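Local structure of meso-diaminopimelate dehydrogenase (Clostridium tetani, 3WGY) at residues B[287-292]-B[313-318]; B[181-186]-B[252-257]; B[170-175]-B[242-247]; B[8-13]-B[33-38]. The protein belongs to the meso-diaminopimelate dehydrogenases, which catalyse the reversible NADP-dependent oxidative deamination of meso-diaminopimelate. The protein carries 6 engineered substitutions. One frame throughout, in Å; residues are numbered along the deposited sequence.

Contact 1. Residues B[287-292]-B[313-318]; sequences YSRAIY and LSPKTP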
loop_
_atom_site.group_PDB
_atom_site.type_symbol
_atom_site.label_atom_id
_atom_site.label_comp_id
_atom_site.label_asym_id
_atom_site.label_seq_id
_atom_site.Cartn_x
_atom_site.Cartn_y
_atom_site.Cartn_z
ATOM N N TYR B 287 13.655 -5.520 -0.660
ATOM C CA TYR B 287 13.507 -6.330 0.539
ATOM C C TYR B 287 14.849 -6.860 1.046
ATOM O O TYR B 287 14.970 -7.231 2.212
ATOM C CB TYR B 287 12.513 -7.465 0.293
ATOM C CG TYR B 287 11.100 -7.038 0.629
ATOM C CD1 TYR B 287 10.641 -7.063 1.948
ATOM C CD2 TYR B 287 10.262 -6.498 -0.347
ATOM C CE1 TYR B 287 9.389 -6.552 2.293
ATOM C CE2 TYR B 287 9.003 -5.982 -0.015
ATOM C CZ TYR B 287 8.579 -6.006 1.308
ATOM O OH TYR B 287 7.373 -5.440 1.657
ATOM N N SER B 288 15.858 -6.874 0.178
ATOM C CA SER B 288 17.187 -7.316 0.591
ATOM C C SER B 288 17.737 -6.288 1.561
ATOM O O SER B 288 18.421 -6.633 2.521
ATOM C CB SER B 288 18.131 -7.432 -0.606
ATOM O OG SER B 288 17.916 -8.659 -1.272
ATOM N N ARG B 289 17.432 -5.019 1.301
ATOM C CA ARG B 289 17.892 -3.947 2.169
ATOM C C ARG B 289 17.281 -4.139 3.550
ATOM O O ARG B 289 17.951 -3.947 4.563
ATOM C CB ARG B 289 17.483 -2.576 1.617
ATOM C CG ARG B 289 17.930 -1.420 2.513
ATOM C CD ARG B 289 17.645 -0.051 1.915
ATOM N NE ARG B 289 18.333 0.172 0.643
ATOM C CZ ARG B 289 17.776 0.029 -0.551
ATOM N NH1 ARG B 289 16.503 -0.340 -0.660
ATOM N NH2 ARG B 289 18.496 0.251 -1.640
ATOM N N ALA B 290 16.006 -4.525 3.583
ATOM C CA ALA B 290 15.298 -4.737 4.841
ATOM C C ALA B 290 15.837 -5.928 5.623
ATOM O O ALA B 290 15.963 -5.865 6.846
ATOM C CB ALA B 290 13.816 -4.934 4.579
ATOM N N ILE B 291 16.130 -7.020 4.921
ATOM C CA ILE B 291 16.645 -8.214 5.579
ATOM C C ILE B 291 18.029 -7.943 6.143
ATOM O O ILE B 291 18.364 -8.398 7.237
ATOM C CB ILE B 291 16.704 -9.403 4.607
ATOM C CG1 ILE B 291 15.287 -9.738 4.137
ATOM C CG2 ILE B 291 17.332 -10.606 5.288
ATOM C CD1 ILE B 291 14.290 -9.918 5.267
ATOM N N TYR B 292 18.827 -7.198 5.391
ATOM C CA TYR B 292 20.163 -6.840 5.833
ATOM C C TYR B 292 20.035 -6.082 7.150
ATOM O O TYR B 292 20.727 -6.383 8.119
ATOM C CB TYR B 292 20.851 -5.959 4.786
ATOM C CG TYR B 292 22.122 -5.296 5.275
ATOM C CD1 TYR B 292 22.082 -4.066 5.940
ATOM C CD2 TYR B 292 23.362 -5.907 5.094
ATOM C CE1 TYR B 292 23.250 -3.463 6.414
ATOM C CE2 TYR B 292 24.532 -5.317 5.561
ATOM C CZ TYR B 292 24.473 -4.096 6.221
ATOM O OH TYR B 292 25.638 -3.519 6.694
ATOM N N LEU B 313 12.639 -0.752 3.872
ATOM C CA LEU B 313 12.820 -0.863 2.425
ATOM C C LEU B 313 13.553 0.339 1.840
ATOM O O LEU B 313 13.954 0.328 0.671
ATOM C CB LEU B 313 11.464 -0.989 1.736
ATOM C CG LEU B 313 10.560 -2.159 2.127
ATOM C CD1 LEU B 313 9.229 -2.006 1.396
ATOM C CD2 LEU B 313 11.236 -3.488 1.764
ATOM N N SER B 314 13.732 1.371 2.654
ATOM C CA SER B 314 14.392 2.583 2.197
ATOM C C SER B 314 15.791 2.788 2.767
ATOM O O SER B 314 16.070 2.418 3.902
ATOM C CB SER B 314 13.531 3.799 2.547
ATOM O OG SER B 314 14.211 5.003 2.235
ATOM N N PRO B 315 16.692 3.368 1.963
ATOM C CA PRO B 315 18.063 3.626 2.405
ATOM C C PRO B 315 18.139 4.949 3.165
ATOM O O PRO B 315 19.182 5.304 3.704
ATOM C CB PRO B 315 18.840 3.667 1.094
ATOM C CG PRO B 315 17.859 4.317 0.169
ATOM C CD PRO B 315 16.560 3.597 0.511
ATOM N N LYS B 316 17.026 5.677 3.203
ATOM C CA LYS B 316 16.985 6.958 3.901
ATOM C C LYS B 316 16.842 6.757 5.408
ATOM O O LYS B 316 16.448 5.689 5.872
ATOM C CB LYS B 316 15.831 7.816 3.370
ATOM C CG LYS B 316 16.020 8.243 1.924
ATOM C CD LYS B 316 14.790 8.934 1.345
ATOM C CE LYS B 316 15.030 9.332 -0.118
ATOM N NZ LYS B 316 13.821 9.880 -0.814
ATOM N N THR B 317 17.188 7.786 6.171
ATOM C CA THR B 317 17.088 7.707 7.619
ATOM C C THR B 317 15.649 7.994 8.025
ATOM O O THR B 317 14.888 8.596 7.258
ATOM C CB THR B 317 17.958 8.762 8.295
ATOM O OG1 THR B 317 17.452 10.060 7.960
ATOM C CG2 THR B 317 19.410 8.636 7.839
ATOM N N PRO B 318 15.261 7.567 9.239
ATOM C CA PRO B 318 13.909 7.776 9.765
ATOM C C PRO B 318 13.498 9.243 9.707
ATOM O O PRO B 318 12.372 9.559 9.334
ATOM C CB PRO B 318 14.021 7.261 11.192
ATOM C CG PRO B 318 14.956 6.110 11.022
ATOM C CD PRO B 318 16.036 6.706 10.152
#
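Leu313 sets one methyl, CD2, almost exactly on the middle of the Tyr287 ring. The carbon lies 3.4 Å from the Tyr287 ring centroid and only 5° off the ring normal, a CH-pi contact that touches all six ring carbons nearly evenly. CB of Leu313 starts away from the helix, but with CG beside the backbone N (chi1 -59°) the branched end swings back. CD1 of Leu313 instead reaches the phenol end, 3.9 Å from Tyr287 OH. Ala290 completes this tight part: its CB is 4.1 Å from Leu313 CD2, and so small a side chain allows the two backbones to come close, with Ala290 CA 5.2 Å from Leu313 CA.

Toward the exposed Pro315 the contact turns polar and its cross-segment bond is weak. Arg289 runs extended as far as CD, which packs 3.5 Å from Ser314 C, then bends at chi3 (-61°) so that Pro315 CD covers one guanidinium face near its rim. Arg289 NH1 gives Leu313 O a weak, bent bond of 3.0 Å. The guanidinium is gripped mainly by Asp28, which forms a salt bridge with NE, and by Asn26, which accepts from NH2. Leu134 of the second subunit packs on Leu313, bringing the contact to the dimer interface. Beyond, Ser314 OG accepts from Lys316 N in an ST turn, and Thr317 N-caps helix 318-324.

A C-terminal tail is thus fastened to helix 276-296, whose Ser288 and Ile291 lean on strands of the parallel sheet, as in a Rossmann-type alpha/beta layer.

Contact 2. Residues B[181-186]-B[252-257]; sequences DKARSG and FVIRSG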
loop_
_atom_site.group_PDB
_atom_site.type_symbol
_atom_site.label_atom_id
_atom_site.label_comp_id
_atom_site.label_asym_id
_atom_site.label_seq_id
_atom_site.Cartn_x
_atom_site.Cartn_y
_atom_site.Cartn_z
ATOM N N ASP B 181 -15.264 -2.503 -12.343
ATOM C CA ASP B 181 -16.117 -1.348 -12.088
ATOM C C ASP B 181 -17.056 -1.614 -10.919
ATOM O O ASP B 181 -17.245 -0.750 -10.064
ATOM C CB ASP B 181 -16.937 -0.995 -13.336
ATOM C CG ASP B 181 -16.065 -0.526 -14.498
ATOM O OD1 ASP B 181 -14.819 -0.569 -14.390
ATOM O OD2 ASP B 181 -16.632 -0.114 -15.527
ATOM N N LYS B 182 -17.644 -2.808 -10.879
ATOM C CA LYS B 182 -18.550 -3.146 -9.790
ATOM C C LYS B 182 -17.801 -3.222 -8.470
ATOM O O LYS B 182 -18.300 -2.770 -7.446
ATOM C CB LYS B 182 -19.272 -4.465 -10.076
ATOM C CG LYS B 182 -20.203 -4.412 -11.293
ATOM C CD LYS B 182 -21.120 -3.177 -11.274
ATOM C CE LYS B 182 -20.397 -1.930 -11.798
ATOM N NZ LYS B 182 -21.153 -0.666 -11.591
ATOM N N ALA B 183 -16.601 -3.785 -8.490
ATOM C CA ALA B 183 -15.810 -3.868 -7.271
ATOM C C ALA B 183 -15.520 -2.444 -6.810
ATOM O O ALA B 183 -15.762 -2.091 -5.658
ATOM C CB ALA B 183 -14.505 -4.612 -7.532
ATOM N N ARG B 184 -15.013 -1.624 -7.729
ATOM C CA ARG B 184 -14.676 -0.237 -7.431
ATOM C C ARG B 184 -15.875 0.588 -7.006
ATOM O O ARG B 184 -15.723 1.603 -6.323
ATOM C CB ARG B 184 -14.019 0.419 -8.641
ATOM C CG ARG B 184 -12.605 -0.019 -8.875
ATOM C CD ARG B 184 -12.192 0.309 -10.286
ATOM N NE ARG B 184 -10.776 0.062 -10.500
ATOM C CZ ARG B 184 -10.222 -0.064 -11.695
ATOM N NH1 ARG B 184 -10.973 0.029 -12.784
ATOM N NH2 ARG B 184 -8.914 -0.264 -11.797
ATOM N N SER B 185 -17.068 0.183 -7.429
ATOM C CA SER B 185 -18.253 0.912 -7.021
ATOM C C SER B 185 -18.411 0.504 -5.562
ATOM O O SER B 185 -17.722 -0.398 -5.098
ATOM C CB SER B 185 -19.477 0.477 -7.836
ATOM O OG SER B 185 -19.873 -0.837 -7.498
ATOM N N GLY B 186 -19.299 1.149 -4.825
ATOM C CA GLY B 186 -19.441 0.764 -3.430
ATOM C C GLY B 186 -20.292 -0.471 -3.172
ATOM O O GLY B 186 -20.280 -1.014 -2.061
ATOM N N PHE B 252 -4.943 -6.200 -9.598
ATOM C CA PHE B 252 -5.664 -5.279 -8.743
ATOM C C PHE B 252 -6.030 -5.935 -7.414
ATOM O O PHE B 252 -6.357 -7.124 -7.369
ATOM C CB PHE B 252 -6.970 -4.831 -9.410
ATOM C CG PHE B 252 -6.790 -4.235 -10.768
ATOM C CD1 PHE B 252 -6.559 -5.043 -11.876
ATOM C CD2 PHE B 252 -6.826 -2.860 -10.942
ATOM C CE1 PHE B 252 -6.361 -4.482 -13.140
ATOM C CE2 PHE B 252 -6.630 -2.291 -12.197
ATOM C CZ PHE B 252 -6.396 -3.104 -13.299
ATOM N N VAL B 253 -5.948 -5.157 -6.338
ATOM C CA VAL B 253 -6.352 -5.612 -5.016
ATOM C C VAL B 253 -7.308 -4.536 -4.518
ATOM O O VAL B 253 -6.896 -3.414 -4.218
ATOM C CB VAL B 253 -5.173 -5.748 -4.040
ATOM C CG1 VAL B 253 -5.697 -6.162 -2.672
ATOM C CG2 VAL B 253 -4.190 -6.789 -4.556
ATOM N N ILE B 254 -8.586 -4.883 -4.429
ATOM C CA ILE B 254 -9.603 -3.933 -4.015
ATOM C C ILE B 254 -10.380 -4.299 -2.755
ATOM O O ILE B 254 -10.907 -5.404 -2.643
ATOM C CB ILE B 254 -10.612 -3.734 -5.152
ATOM C CG1 ILE B 254 -9.889 -3.209 -6.397
ATOM C CG2 ILE B 254 -11.724 -2.816 -4.705
ATOM C CD1 ILE B 254 -10.741 -3.221 -7.636
ATOM N N ARG B 255 -10.459 -3.372 -1.808
ATOM C CA ARG B 255 -11.216 -3.634 -0.591
ATOM C C ARG B 255 -12.427 -2.736 -0.641
ATOM O O ARG B 255 -12.312 -1.501 -0.640
ATOM C CB ARG B 255 -10.397 -3.341 0.673
ATOM C CG ARG B 255 -11.138 -3.634 1.993
ATOM C CD ARG B 255 -11.357 -5.138 2.231
ATOM N NE ARG B 255 -12.021 -5.412 3.510
ATOM C CZ ARG B 255 -12.403 -6.621 3.917
ATOM N NH1 ARG B 255 -12.191 -7.682 3.148
ATOM N NH2 ARG B 255 -12.995 -6.771 5.100
ATOM N N SER B 256 -13.587 -3.369 -0.725
ATOM C CA SER B 256 -14.840 -2.651 -0.762
ATOM C C SER B 256 -15.472 -2.858 0.599
ATOM O O SER B 256 -15.915 -3.957 0.929
ATOM C CB SER B 256 -15.761 -3.219 -1.845
ATOM O OG SER B 256 -17.003 -2.535 -1.834
ATOM N N GLY B 257 -15.494 -1.803 1.395
ATOM C CA GLY B 257 -16.075 -1.913 2.709
ATOM C C GLY B 257 -17.170 -0.894 2.876
ATOM O O GLY B 257 -17.359 -0.011 2.042
HETATM O O HOH W 1 -17.897 -3.104 -4.144
#
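Ala183 and Arg184, in the last turn of helix 177-184, rest on Ile254 of strand 249-258, in a helix-on-sheet packing of the C-terminal domain. The strand is the middle one of a three-stranded antiparallel sheet. Its alternation turns Phe252, Ile254 and Ser256 to this helix, while Val253 and Arg255 meet helix 123-138.

The apolar part centres on Ile254 CD1, which lies 4.0 Å from Ala183 CB and 3.9 Å from Arg184 CG. A small alanine lets the helix settle close to the sheet, and the aliphatic stem of the arginine crosses the isoleucine at about a right angle.

Charge and aromatic ring meet next. Although CB of Arg184 points away from the strand, its chain runs extended from CG to NE, and this carries NH2 back to within 3.1 Å of Phe252 CE2. Guanidinium and ring planes stand 79° apart, and the approach is oblique rather than stacked. The charge itself is answered by Glu268 of the adjacent strand 264-273, in a salt bridge with NH2.

Polar bridging takes over where the helix ends. A water lies 2.8 Å from Ala183 O, to which it probably donates, and links this carbonyl to Ser256 OG. The anti placement of Ser256 OG to its own backbone N (chi1 178°) aims the hydroxyl at the helix end; Ser256 OG also lies 3.6 Å from Gly186 O.

Contact 3. Residues B[170-175]-B[242-247]; sequences IQYIIP and LNHAGL. Engineered in segment 170-175: Ile173 (natural residue Thr).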
loop_
_atom_site.group_PDB
_atom_site.type_symbol
_atom_site.label_atom_id
_atom_site.label_comp_id
_atom_site.label_asym_id
_atom_site.label_seq_id
_atom_site.Cartn_x
_atom_site.Cartn_y
_atom_site.Cartn_z
ATOM N N ILE B 170 -0.383 -18.529 -27.545
ATOM C CA ILE B 170 -0.196 -17.936 -26.230
ATOM C C ILE B 170 -1.560 -17.599 -25.625
ATOM O O ILE B 170 -2.506 -17.279 -26.346
ATOM C CB ILE B 170 0.657 -16.640 -26.335
ATOM C CG1 ILE B 170 1.014 -16.119 -24.937
ATOM C CG2 ILE B 170 -0.124 -15.570 -27.096
ATOM C CD1 ILE B 170 2.088 -15.029 -24.940
ATOM N N GLN B 171 -1.654 -17.682 -24.304
ATOM C CA GLN B 171 -2.891 -17.376 -23.589
ATOM C C GLN B 171 -2.665 -16.207 -22.635
ATOM O O GLN B 171 -1.547 -15.988 -22.172
ATOM C CB GLN B 171 -3.366 -18.600 -22.778
ATOM C CG GLN B 171 -4.561 -18.325 -21.841
ATOM C CD GLN B 171 -4.163 -17.906 -20.423
ATOM O OE1 GLN B 171 -3.083 -17.357 -20.195
ATOM N NE2 GLN B 171 -5.053 -18.153 -19.464
ATOM N N TYR B 172 -3.732 -15.463 -22.360
ATOM C CA TYR B 172 -3.704 -14.337 -21.433
ATOM C C TYR B 172 -4.942 -14.407 -20.549
ATOM O O TYR B 172 -6.036 -14.706 -21.032
ATOM C CB TYR B 172 -3.774 -12.993 -22.163
ATOM C CG TYR B 172 -2.580 -12.640 -23.008
ATOM C CD1 TYR B 172 -1.394 -12.179 -22.427
ATOM C CD2 TYR B 172 -2.638 -12.753 -24.395
ATOM C CE1 TYR B 172 -0.298 -11.838 -23.215
ATOM C CE2 TYR B 172 -1.554 -12.418 -25.188
ATOM C CZ TYR B 172 -0.390 -11.959 -24.593
ATOM O OH TYR B 172 0.671 -11.613 -25.384
ATOM N N ILE B 173 -4.769 -14.142 -19.260
ATOM C CA ILE B 173 -5.899 -14.091 -18.343
ATOM C C ILE B 173 -6.068 -12.588 -18.213
ATOM O O ILE B 173 -5.083 -11.864 -18.055
ATOM C CB ILE B 173 -5.586 -14.698 -16.951
ATOM C CG1 ILE B 173 -5.334 -16.204 -17.074
ATOM C CG2 ILE B 173 -6.764 -14.458 -16.014
ATOM C CD1 ILE B 173 -5.098 -16.928 -15.742
ATOM N N ILE B 174 -7.298 -12.105 -18.303
ATOM C CA ILE B 174 -7.522 -10.672 -18.220
ATOM C C ILE B 174 -8.727 -10.330 -17.367
ATOM O O ILE B 174 -9.791 -10.935 -17.511
ATOM C CB ILE B 174 -7.769 -10.057 -19.618
ATOM C CG1 ILE B 174 -6.676 -10.485 -20.599
ATOM C CG2 ILE B 174 -7.839 -8.531 -19.505
ATOM C CD1 ILE B 174 -6.910 -9.973 -22.017
ATOM N N PRO B 175 -8.572 -9.363 -16.450
ATOM C CA PRO B 175 -9.696 -8.971 -15.602
ATOM C C PRO B 175 -10.794 -8.386 -16.489
ATOM O O PRO B 175 -10.507 -7.711 -17.476
ATOM C CB PRO B 175 -9.078 -7.923 -14.680
ATOM C CG PRO B 175 -7.673 -8.430 -14.516
ATOM C CD PRO B 175 -7.305 -8.817 -15.932
ATOM N N LEU B 242 6.412 -11.134 -32.777
ATOM C CA LEU B 242 6.414 -9.675 -32.682
ATOM C C LEU B 242 5.570 -9.037 -31.585
ATOM O O LEU B 242 6.013 -8.109 -30.919
ATOM C CB LEU B 242 5.971 -9.059 -34.012
ATOM C CG LEU B 242 6.958 -8.965 -35.169
ATOM C CD1 LEU B 242 6.230 -8.433 -36.398
ATOM C CD2 LEU B 242 8.110 -8.042 -34.787
ATOM N N ASN B 243 4.353 -9.527 -31.394
ATOM C CA ASN B 243 3.474 -8.894 -30.428
ATOM C C ASN B 243 3.087 -9.679 -29.178
ATOM O O ASN B 243 2.249 -9.227 -28.397
ATOM C CB ASN B 243 2.209 -8.444 -31.166
ATOM C CG ASN B 243 2.521 -7.586 -32.386
ATOM O OD1 ASN B 243 3.311 -6.641 -32.309
ATOM N ND2 ASN B 243 1.899 -7.909 -33.517
ATOM N N HIS B 244 3.694 -10.834 -28.961
ATOM C CA HIS B 244 3.315 -11.630 -27.805
ATOM C C HIS B 244 4.490 -12.184 -27.041
ATOM O O HIS B 244 4.581 -13.390 -26.808
ATOM C CB HIS B 244 2.382 -12.762 -28.251
ATOM C CG HIS B 244 1.080 -12.276 -28.813
ATOM N ND1 HIS B 244 0.046 -11.834 -28.012
ATOM C CD2 HIS B 244 0.670 -12.100 -30.093
ATOM C CE1 HIS B 244 -0.944 -11.404 -28.774
ATOM N NE2 HIS B 244 -0.589 -11.552 -30.041
ATOM N N ALA B 245 5.384 -11.286 -26.650
ATOM C CA ALA B 245 6.566 -11.652 -25.889
ATOM C C ALA B 245 6.107 -12.237 -24.562
ATOM O O ALA B 245 6.776 -13.097 -23.991
ATOM C CB ALA B 245 7.444 -10.422 -25.658
ATOM N N GLY B 246 4.961 -11.757 -24.082
ATOM C CA GLY B 246 4.389 -12.247 -22.836
ATOM C C GLY B 246 5.157 -11.933 -21.560
ATOM O O GLY B 246 5.080 -12.687 -20.592
ATOM N N LEU B 247 5.876 -10.813 -21.544
ATOM C CA LEU B 247 6.666 -10.431 -20.375
ATOM C C LEU B 247 5.964 -9.415 -19.476
ATOM O O LEU B 247 6.504 -9.024 -18.438
ATOM C CB LEU B 247 8.012 -9.852 -20.823
ATOM C CG LEU B 247 8.805 -10.705 -21.823
ATOM C CD1 LEU B 247 10.059 -9.960 -22.245
ATOM C CD2 LEU B 247 9.157 -12.057 -21.200
HETATM O O HOH W 2 2.665 -10.294 -24.495
#
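His244, the first residue to leave helix 237-243, meets strand 166-175 through a hydrogen bond of 2.7 Å between its ND1 and Tyr172 OH; either atom could be the donor. The bond is made edge to edge: ND1 lies in the plane of the tyrosine ring, and Tyr172 CZ in that of the imidazole. The two planes are nevertheless turned 43° against each other, and with centroids 5.6 Å apart the rings meet rim to rim without stacking. Both rings have further partners, since Lys150 makes a cation-pi contact with Tyr172 and Tyr202 meets the ring of His244.

Ile170 supplies the greasy side of the same histidine. Its CG2 is 3.9 Å from His244 ND1, coming in obliquely, and CD1 reaches the backbone, 3.5 Å from His244 O. The anti placement of CG1 (chi1 -172°) sends that end toward the loop.

Past Ala245 the chain turns at Gly246, where a positive phi of 67° suits glycine. The bare CA also allows Ile170 CD1 to approach to 4.2 Å from Gly246 CA. Gly246 N donates 2.8 Å to a water, which is in turn 2.6 Å from Tyr172 OH and lies in the plane of the ring. The phenol oxygen is thus gripped by both histidine and water, which would fix its position.

The loop is docked on the mixed sheet of the C-terminal domain. The side chain of Ile170 is about 10 Å from the bound 2-oxo acid, and its neighbour Gln171 touches His156, a residue lining the ligand pocket.

Contact 4. Residues B[8-13]-B[33-38]; sequences GIVGYG and AIFTRR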
loop_
_atom_site.group_PDB
_atom_site.type_symbol
_atom_site.label_atom_id
_atom_site.label_comp_id
_atom_site.label_asym_id
_atom_site.label_seq_id
_atom_site.Cartn_x
_atom_site.Cartn_y
_atom_site.Cartn_z
ATOM N N GLY B 8 24.162 -11.429 -3.025
ATOM C CA GLY B 8 24.542 -12.631 -3.736
ATOM C C GLY B 8 23.317 -13.140 -4.467
ATOM O O GLY B 8 22.241 -13.231 -3.879
ATOM N N ILE B 9 23.471 -13.466 -5.745
ATOM C CA ILE B 9 22.354 -13.955 -6.543
ATOM C C ILE B 9 22.504 -15.435 -6.875
ATOM O O ILE B 9 23.545 -15.857 -7.373
ATOM C CB ILE B 9 22.237 -13.174 -7.888
ATOM C CG1 ILE B 9 22.048 -11.680 -7.620
ATOM C CG2 ILE B 9 21.072 -13.719 -8.706
ATOM C CD1 ILE B 9 21.992 -10.836 -8.881
ATOM N N VAL B 10 21.467 -16.218 -6.595
ATOM C CA VAL B 10 21.487 -17.642 -6.910
ATOM C C VAL B 10 20.516 -17.871 -8.062
ATOM O O VAL B 10 19.301 -17.731 -7.896
ATOM C CB VAL B 10 21.027 -18.508 -5.729
ATOM C CG1 VAL B 10 21.044 -19.970 -6.139
ATOM C CG2 VAL B 10 21.929 -18.287 -4.523
ATOM N N GLY B 11 21.054 -18.222 -9.226
ATOM C CA GLY B 11 20.214 -18.450 -10.387
ATOM C C GLY B 11 20.343 -17.284 -11.343
ATOM O O GLY B 11 20.166 -16.131 -10.958
ATOM N N TYR B 12 20.644 -17.570 -12.602
ATOM C CA TYR B 12 20.811 -16.493 -13.559
ATOM C C TYR B 12 19.805 -16.545 -14.705
ATOM O O TYR B 12 20.174 -16.442 -15.870
ATOM C CB TYR B 12 22.249 -16.512 -14.082
ATOM C CG TYR B 12 22.749 -15.191 -14.619
ATOM C CD1 TYR B 12 22.472 -13.992 -13.962
ATOM C CD2 TYR B 12 23.559 -15.148 -15.752
ATOM C CE1 TYR B 12 22.998 -12.779 -14.423
ATOM C CE2 TYR B 12 24.084 -13.953 -16.218
ATOM C CZ TYR B 12 23.802 -12.774 -15.552
ATOM O OH TYR B 12 24.330 -11.600 -16.035
ATOM N N GLY B 13 18.533 -16.717 -14.348
ATOM C CA GLY B 13 17.459 -16.743 -15.323
ATOM C C GLY B 13 16.955 -15.320 -15.488
ATOM O O GLY B 13 17.717 -14.370 -15.284
ATOM N N ALA B 33 28.477 -11.881 -6.115
ATOM C CA ALA B 33 28.557 -13.023 -7.007
ATOM C C ALA B 33 27.202 -13.509 -7.482
ATOM O O ALA B 33 26.175 -13.294 -6.840
ATOM C CB ALA B 33 29.295 -14.167 -6.315
ATOM N N ILE B 34 27.223 -14.157 -8.637
ATOM C CA ILE B 34 26.036 -14.734 -9.228
ATOM C C ILE B 34 26.386 -16.208 -9.335
ATOM O O ILE B 34 27.302 -16.587 -10.062
ATOM C CB ILE B 34 25.769 -14.155 -10.619
ATOM C CG1 ILE B 34 25.521 -12.653 -10.517
ATOM C CG2 ILE B 34 24.557 -14.822 -11.239
ATOM C CD1 ILE B 34 25.476 -11.971 -11.867
ATOM N N PHE B 35 25.670 -17.032 -8.585
ATOM C CA PHE B 35 25.919 -18.460 -8.582
ATOM C C PHE B 35 25.058 -19.178 -9.607
ATOM O O PHE B 35 23.844 -18.993 -9.651
ATOM C CB PHE B 35 25.682 -18.992 -7.170
ATOM C CG PHE B 35 26.567 -18.336 -6.144
ATOM C CD1 PHE B 35 27.924 -18.647 -6.079
ATOM C CD2 PHE B 35 26.077 -17.332 -5.323
ATOM C CE1 PHE B 35 28.779 -17.959 -5.219
ATOM C CE2 PHE B 35 26.925 -16.636 -4.458
ATOM C CZ PHE B 35 28.280 -16.951 -4.408
ATOM N N THR B 36 25.696 -19.991 -10.442
ATOM C CA THR B 36 24.983 -20.717 -11.482
ATOM C C THR B 36 25.426 -22.167 -11.620
ATOM O O THR B 36 26.573 -22.502 -11.341
ATOM C CB THR B 36 25.181 -20.046 -12.834
ATOM O OG1 THR B 36 24.595 -20.862 -13.851
ATOM C CG2 THR B 36 26.666 -19.874 -13.128
ATOM N N ARG B 37 24.510 -23.022 -12.065
ATOM C CA ARG B 37 24.818 -24.436 -12.266
ATOM C C ARG B 37 25.538 -24.669 -13.592
ATOM O O ARG B 37 26.217 -25.679 -13.763
ATOM C CB ARG B 37 23.540 -25.281 -12.228
ATOM C CG ARG B 37 22.966 -25.485 -10.829
ATOM C CD ARG B 37 21.824 -26.496 -10.833
ATOM N NE ARG B 37 21.218 -26.680 -9.512
ATOM C CZ ARG B 37 21.566 -27.623 -8.637
ATOM N NH1 ARG B 37 22.526 -28.489 -8.932
ATOM N NH2 ARG B 37 20.949 -27.703 -7.463
ATOM N N ARG B 38 25.397 -23.734 -14.526
ATOM C CA ARG B 38 26.036 -23.861 -15.836
ATOM C C ARG B 38 27.563 -23.875 -15.728
ATOM O O ARG B 38 28.143 -23.285 -14.815
ATOM C CB ARG B 38 25.607 -22.705 -16.762
ATOM C CG ARG B 38 24.100 -22.592 -17.022
ATOM C CD ARG B 38 23.552 -21.236 -16.555
ATOM N NE ARG B 38 22.089 -21.178 -16.555
ATOM C CZ ARG B 38 21.356 -20.618 -15.591
ATOM N NH1 ARG B 38 21.940 -20.057 -14.534
ATOM N NH2 ARG B 38 20.031 -20.627 -15.680
#
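Ile9 is held by strand 29-36 through both its backbone N-H and its C=O: its N donates to Ala33 O at 2.9 Å, nearly straight at 174°, and its O accepts from Phe35 N at 2.7 Å. The parallel ladder continues as Gly11 N donates to Phe35 O over 2.9 Å. Side chains pair in register on the two faces. Ile9 lies beside Ile34, where branched residues suit a strand core, and Val10 CG2 touches Phe35 CD2 at 4.3 Å on the other face.

Beyond the ladder, Tyr12 folds back over Ile34. With CG anti to the backbone N (chi1 -156°), the ring meets both methyls of Ile34, CG2 obliquely, with Tyr12 CD1 lying 3.5 Å from Ile34 CG2 and Tyr12 CE1 3.7 Å from Ile34 CD1. The turn that permits this begins at Gly11, whose positive phi (105°) calls for glycine. Tyr12 OH bonds to Glu20, and Lys17 makes a cation-pi contact with the ring, so helix 14-23 holds the tyrosine in place.

Further out, Thr36 OG1 takes two bonds from Arg38: one from the backbone N, forming an ST turn, and one of 2.9 Å from NH1. This brings the guanidinium alongside Tyr12 without a bond to Tyr12 N.

Gly11 and Gly13 fit the glycine-rich turn of a Rossmann-type beta-alpha-beta unit. Such a turn with Arg38 beside it, at the carboxyl end of strand 29-36, is consistent with a dinucleotide site, probably for NADP, although no cofactor is bound here.

Contact 4 comes first along the chain and belongs to the Rossmann-type parallel sheet; contact 1, last along the chain, lies on helix 276-296, which packs against strands of that sheet, their centres 23 Å apart and nearest atoms about 7 Å. Contacts 2 and 3 interleave between them: strand 166-175 runs on into helix 177-184, and helix 237-243 into strand 249-258, so the same two chain passages build both, their centres 25 Å apart, within the C-terminal domain. Contacts 2 and 4, with centres 41 Å apart, lie on opposite sides of the chain's centre, in keeping with a Rossmann-type part and a C-terminal domain that holds the 2-oxo acid pocket.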